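Local coordinates for protein streptomycin 3''-adenylyltransferase (Enterococcus faecalis, PDB 6SXJ) that transfers an adenylyl group from ATP to the 9-hydroxyl of spectinomycin, giving bacteria resistance to that antibiotic but not to streptomycin, at residues Phe49-Ser54 against Ile85-Ile90; Pro102-Ile107 against Glu125-Leu130. All blocks are in the same frame, centred on the assembly; numbering follows the deposited sequence.

Interaction 1 of 2, residues Phe49-Ser54 against Ile85-Ile90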
loop_
_atom_site.group_PDB
_atom_site.type_symbol
_atom_site.label_atom_id
_atom_site.label_comp_id
_atom_site.label_asym_id
_atom_site.label_seq_id
_atom_site.Cartn_x
_atom_site.Cartn_y
_atom_site.Cartn_z
ATOM N N PHE A 49 6.539 -4.744 2.201
ATOM C CA PHE A 49 7.980 -4.727 2.007
ATOM C C PHE A 49 8.360 -3.702 0.949
ATOM O O PHE A 49 7.759 -3.665 -0.133
ATOM C CB PHE A 49 8.497 -6.103 1.584
ATOM C CG PHE A 49 8.300 -7.169 2.606
ATOM C CD1 PHE A 49 7.159 -7.953 2.603
ATOM C CD2 PHE A 49 9.272 -7.417 3.553
ATOM C CE1 PHE A 49 6.992 -8.954 3.518
ATOM C CE2 PHE A 49 9.101 -8.402 4.483
ATOM C CZ PHE A 49 7.957 -9.173 4.475
ATOM N N LEU A 50 9.372 -2.894 1.256
ATOM C CA LEU A 50 10.054 -2.060 0.277
ATOM C C LEU A 50 11.459 -2.608 0.081
ATOM O O LEU A 50 12.196 -2.808 1.059
ATOM C CB LEU A 50 10.115 -0.599 0.722
ATOM C CG LEU A 50 10.681 0.387 -0.300
ATOM C CD1 LEU A 50 9.715 0.562 -1.443
ATOM C CD2 LEU A 50 10.957 1.712 0.369
ATOM N N VAL A 51 11.816 -2.876 -1.173
ATOM C CA VAL A 51 13.101 -3.465 -1.528
ATOM C C VAL A 51 13.812 -2.525 -2.489
ATOM O O VAL A 51 13.199 -1.991 -3.422
ATOM C CB VAL A 51 12.924 -4.861 -2.157
ATOM C CG1 VAL A 51 14.268 -5.425 -2.605
ATOM C CG2 VAL A 51 12.239 -5.803 -1.187
ATOM N N VAL A 52 15.104 -2.322 -2.266
ATOM C CA VAL A 52 15.909 -1.416 -3.072
ATOM C C VAL A 52 17.027 -2.211 -3.727
ATOM O O VAL A 52 17.711 -2.998 -3.061
ATOM C CB VAL A 52 16.485 -0.261 -2.235
ATOM C CG1 VAL A 52 17.287 0.683 -3.124
ATOM C CG2 VAL A 52 15.366 0.488 -1.531
ATOM N N VAL A 53 17.228 -1.975 -5.023
ATOM C CA VAL A 53 18.193 -2.695 -5.838
ATOM C C VAL A 53 19.059 -1.677 -6.569
ATOM O O VAL A 53 18.768 -0.482 -6.599
ATOM C CB VAL A 53 17.510 -3.644 -6.843
ATOM C CG1 VAL A 53 16.803 -4.769 -6.105
ATOM C CG2 VAL A 53 16.535 -2.871 -7.728
ATOM N N SER A 54 20.142 -2.173 -7.160
ATOM C CA SER A 54 21.074 -1.315 -7.876
ATOM C C SER A 54 20.706 -1.154 -9.346
ATOM O O SER A 54 20.744 -0.035 -9.868
ATOM C CB SER A 54 22.493 -1.877 -7.761
ATOM O OG SER A 54 23.103 -1.477 -6.545
ATOM N N ILE A 85 1.059 -10.473 1.556
ATOM C CA ILE A 85 2.363 -9.880 1.280
ATOM C C ILE A 85 2.213 -8.879 0.134
ATOM O O ILE A 85 1.690 -9.213 -0.930
ATOM C CB ILE A 85 3.402 -10.953 0.929
ATOM C CG1 ILE A 85 3.709 -11.826 2.163
ATOM C CG2 ILE A 85 4.688 -10.311 0.436
ATOM C CD1 ILE A 85 4.528 -13.008 1.826
ATOM N N GLU A 86 2.689 -7.659 0.358
ATOM C CA GLU A 86 2.822 -6.640 -0.668
ATOM C C GLU A 86 4.289 -6.251 -0.705
ATOM O O GLU A 86 4.873 -5.941 0.338
ATOM C CB GLU A 86 1.938 -5.441 -0.344
ATOM C CG GLU A 86 1.373 -4.712 -1.532
ATOM C CD GLU A 86 0.314 -3.726 -1.096
ATOM O OE1 GLU A 86 -0.777 -4.170 -0.668
ATOM O OE2 GLU A 86 0.586 -2.512 -1.140
ATOM N N LEU A 87 4.891 -6.303 -1.888
ATOM C CA LEU A 87 6.317 -6.036 -2.023
ATOM C C LEU A 87 6.576 -5.184 -3.252
ATOM O O LEU A 87 6.204 -5.573 -4.361
ATOM C CB LEU A 87 7.116 -7.339 -2.131
ATOM C CG LEU A 87 8.639 -7.199 -2.133
ATOM C CD1 LEU A 87 9.274 -8.299 -1.261
ATOM C CD2 LEU A 87 9.181 -7.281 -3.529
ATOM N N THR A 88 7.267 -4.060 -3.052
ATOM C CA THR A 88 7.646 -3.135 -4.109
ATOM C C THR A 88 9.163 -3.064 -4.207
ATOM O O THR A 88 9.860 -3.053 -3.188
ATOM C CB THR A 88 7.101 -1.726 -3.842
ATOM O OG1 THR A 88 5.674 -1.772 -3.759
ATOM C CG2 THR A 88 7.523 -0.775 -4.945
ATOM N N ILE A 89 9.666 -2.991 -5.435
ATOM C CA ILE A 89 11.093 -2.882 -5.708
ATOM C C ILE A 89 11.340 -1.561 -6.421
ATOM O O ILE A 89 10.682 -1.257 -7.426
ATOM C CB ILE A 89 11.600 -4.062 -6.560
ATOM C CG1 ILE A 89 11.249 -5.391 -5.886
ATOM C CG2 ILE A 89 13.096 -3.938 -6.795
ATOM C CD1 ILE A 89 11.753 -6.611 -6.617
ATOM N N ILE A 90 12.285 -0.784 -5.905
ATOM C CA ILE A 90 12.751 0.425 -6.567
ATOM C C ILE A 90 14.248 0.307 -6.812
ATOM O O ILE A 90 14.972 -0.380 -6.078
ATOM C CB ILE A 90 12.440 1.695 -5.748
ATOM C CG1 ILE A 90 12.938 1.535 -4.306
ATOM C CG2 ILE A 90 10.949 1.997 -5.776
ATOM C CD1 ILE A 90 12.906 2.816 -3.513
HETATM O O HOH W 1 5.071 -2.567 -0.914
#
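F49 CB touches L87 CD1 at 3.7 Å, and the ring carbon CG lies a little farther from the same methyl, while the CD1 side of the ring approaches I85 CG2. With CG set opposite the carbonyl carbon (chi1 -64°), the ring swings back past its own backbone N, which brings it within range of I85. L87 CD1 also touches V51 CG2, so this one methyl touches two side chains of the neighbouring strand. Further along the same face, V51 CB lies near I89 CG1, and V53 CG2 meets I89 CG2 at 3.7 Å. Helix 8-23 covers this face, where V15 packs on F49 and L19 on V51. The strands 47-53 and 85-91 run parallel and are joined through helix 59-69, a beta-alpha-beta unit at the centre of the nucleotidyltransferase sheet. Five backbone bonds tie them in an unbroken ladder, from F49 N to E86 O (2.8 Å) at one end to V53 N to I90 O (3.0 Å) at the other. On the face of L50 and T88, I90 turns CG1 between its backbone N and carbonyl carbon (chi1 51°), which carries it against V52 CG2 at 3.8 Å. L134 of helix 130-139 packs on L50 and I90 here. F49 O has two donors, T88 N at 3.0 Å and a water that also hydrogen-bonds T88 OG1.

Interaction 2 of 2, residues Pro102-Ile107 against Glu125-Leu130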
loop_
_atom_site.group_PDB
_atom_site.type_symbol
_atom_site.label_atom_id
_atom_site.label_comp_id
_atom_site.label_asym_id
_atom_site.label_seq_id
_atom_site.Cartn_x
_atom_site.Cartn_y
_atom_site.Cartn_z
ATOM N N PRO A 102 7.147 8.641 -9.259
ATOM C CA PRO A 102 8.434 7.939 -9.296
ATOM C C PRO A 102 8.371 6.643 -10.091
ATOM O O PRO A 102 7.306 6.095 -10.380
ATOM C CB PRO A 102 8.730 7.666 -7.815
ATOM C CG PRO A 102 7.371 7.567 -7.179
ATOM C CD PRO A 102 6.431 8.434 -7.984
ATOM N N LYS A 103 9.558 6.158 -10.444
ATOM C CA LYS A 103 9.685 4.907 -11.169
ATOM C C LYS A 103 9.655 3.714 -10.216
ATOM O O LYS A 103 10.271 3.729 -9.146
ATOM C CB LYS A 103 10.979 4.900 -11.983
ATOM C CG LYS A 103 10.970 5.837 -13.208
ATOM C CD LYS A 103 12.401 6.111 -13.685
ATOM C CE LYS A 103 12.553 7.496 -14.310
ATOM N NZ LYS A 103 13.833 8.164 -13.905
ATOM N N GLN A 104 8.935 2.677 -10.634
ATOM C CA GLN A 104 8.707 1.464 -9.868
ATOM C C GLN A 104 9.128 0.283 -10.729
ATOM O O GLN A 104 8.608 0.104 -11.833
ATOM C CB GLN A 104 7.231 1.352 -9.471
ATOM C CG GLN A 104 6.828 0.007 -8.875
ATOM C CD GLN A 104 5.359 -0.042 -8.494
ATOM O OE1 GLN A 104 4.923 0.645 -7.567
ATOM N NE2 GLN A 104 4.586 -0.848 -9.209
ATOM N N GLU A 105 10.050 -0.535 -10.214
ATOM C CA GLU A 105 10.649 -1.611 -10.996
ATOM C C GLU A 105 9.835 -2.894 -10.983
ATOM O O GLU A 105 9.918 -3.681 -11.933
ATOM C CB GLU A 105 12.056 -1.917 -10.464
ATOM C CG GLU A 105 12.679 -3.188 -11.037
ATOM C CD GLU A 105 13.111 -3.013 -12.481
ATOM O OE1 GLU A 105 13.038 -1.882 -12.981
ATOM O OE2 GLU A 105 13.535 -3.993 -13.119
ATOM N N PHE A 106 9.078 -3.144 -9.923
ATOM C CA PHE A 106 8.405 -4.421 -9.756
ATOM C C PHE A 106 7.447 -4.296 -8.589
ATOM O O PHE A 106 7.711 -3.566 -7.629
ATOM C CB PHE A 106 9.410 -5.554 -9.508
ATOM C CG PHE A 106 8.775 -6.870 -9.160
ATOM C CD1 PHE A 106 8.346 -7.724 -10.155
ATOM C CD2 PHE A 106 8.615 -7.257 -7.830
ATOM C CE1 PHE A 106 7.765 -8.938 -9.844
ATOM C CE2 PHE A 106 8.029 -8.469 -7.511
ATOM C CZ PHE A 106 7.607 -9.313 -8.523
ATOM N N ILE A 107 6.336 -5.015 -8.680
ATOM C CA ILE A 107 5.363 -5.059 -7.600
ATOM C C ILE A 107 4.833 -6.480 -7.498
ATOM O O ILE A 107 4.328 -7.028 -8.485
ATOM C CB ILE A 107 4.208 -4.067 -7.821
ATOM C CG1 ILE A 107 3.096 -4.300 -6.793
ATOM C CG2 ILE A 107 3.665 -4.194 -9.243
ATOM C CD1 ILE A 107 3.453 -3.832 -5.368
ATOM N N GLU A 125 7.246 1.006 -14.413
ATOM C CA GLU A 125 6.099 1.886 -14.575
ATOM C C GLU A 125 6.235 3.058 -13.618
ATOM O O GLU A 125 7.056 3.048 -12.694
ATOM C CB GLU A 125 4.778 1.144 -14.331
ATOM C CG GLU A 125 4.829 0.172 -13.170
ATOM C CD GLU A 125 3.458 -0.344 -12.765
ATOM O OE1 GLU A 125 2.516 0.476 -12.674
ATOM O OE2 GLU A 125 3.329 -1.569 -12.524
ATOM N N LEU A 126 5.410 4.070 -13.854
ATOM C CA LEU A 126 5.326 5.239 -12.995
ATOM C C LEU A 126 4.125 5.049 -12.084
ATOM O O LEU A 126 3.062 4.624 -12.543
ATOM C CB LEU A 126 5.192 6.516 -13.819
ATOM C CG LEU A 126 6.471 7.027 -14.491
ATOM C CD1 LEU A 126 7.336 7.792 -13.492
ATOM C CD2 LEU A 126 7.277 5.907 -15.123
ATOM N N ASN A 127 4.303 5.325 -10.795
ATOM C CA ASN A 127 3.281 5.022 -9.793
ATOM C C ASN A 127 3.202 6.200 -8.830
ATOM O O ASN A 127 4.001 6.303 -7.893
ATOM C CB ASN A 127 3.598 3.723 -9.058
ATOM C CG ASN A 127 2.589 3.406 -7.971
ATOM O OD1 ASN A 127 1.631 4.152 -7.755
ATOM N ND2 ASN A 127 2.803 2.292 -7.271
ATOM N N SER A 128 2.224 7.077 -9.054
ATOM C CA SER A 128 2.057 8.223 -8.172
ATOM C C SER A 128 1.841 7.795 -6.728
ATOM O O SER A 128 2.238 8.511 -5.803
ATOM C CB SER A 128 0.886 9.082 -8.651
ATOM O OG SER A 128 0.236 9.694 -7.553
ATOM N N ASP A 129 1.224 6.631 -6.510
ATOM C CA ASP A 129 0.967 6.184 -5.148
ATOM C C ASP A 129 2.259 5.841 -4.420
ATOM O O ASP A 129 2.322 5.936 -3.189
ATOM C CB ASP A 129 0.034 4.975 -5.159
ATOM C CG ASP A 129 -1.422 5.366 -5.285
ATOM O OD1 ASP A 129 -1.793 6.442 -4.775
ATOM O OD2 ASP A 129 -2.197 4.601 -5.899
ATOM N N LEU A 130 3.294 5.433 -5.156
ATOM C CA LEU A 130 4.570 5.107 -4.534
ATOM C C LEU A 130 5.187 6.312 -3.840
ATOM O O LEU A 130 6.000 6.146 -2.923
ATOM C CB LEU A 130 5.526 4.547 -5.588
ATOM C CG LEU A 130 6.937 4.199 -5.124
ATOM C CD1 LEU A 130 6.938 3.090 -4.083
ATOM C CD2 LEU A 130 7.769 3.803 -6.332
#
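Q104 and E125 form the hydrogen-bonded pair of a short antiparallel ladder: Q104 N donates to E125 O at 2.8 Å, and E125 N returns a bond to Q104 O. One step on, past the non-hydrogen-bonded pair of K103 and L126, N127 N reaches P102 O at 3.1 Å. This ladder adds strand 125-126 to the edge of the nucleotidyltransferase sheet. Among side chains, the polar link is N127 ND2 to Q104 OE1, short at 2.7 Å and nearly straight (170°). The acceptor lies in the amide plane of N127, but the two amides stand almost perpendicular, 82° apart. The glutamine gets there fully extended, its CG opposite the backbone N (chi1 170°). The other end of the N127 amide, OD1, accepts a weak capping bond from D129 N in the turn that leads into the helix. E125 runs beside Q104, its OE2 3.6 Å from Q104 NE2. Apolar contacts gather round L130, whose CD2 reaches P102 CG at 3.9 Å and also approaches Q104 CB. On the opposite face from Q104, L126 CD1 packs over the backbone of P102 and alongside K103 CG. With ND2 given to the strand and OD1 to that turn, the N127 amide is held firmly at ND2 and more weakly at OD1, which probably limits its rotation and couples the sheet edge to the start of the helix.

In the fold
Strand 85-91 is where the two contacts meet: interaction 1 pairs it in parallel with strand 47-53, and its other edge takes strand 103-108, which interaction 2 extends to the outermost strand 125-126. E105 and F106 both face I89 in a classic beta bulge, probably bonding to its O and N, while I107 CD1 packs near L87 and T88. Interaction 1 is almost wholly buried, and its side-chain contacts are mainly aliphatic and aromatic. Interaction 2 is only partly buried, with exposed K103 and L126, and adds an amide-amide bond to its backbone ladder. L130, packed on P102 in interaction 2, also touches I90 of interaction 1.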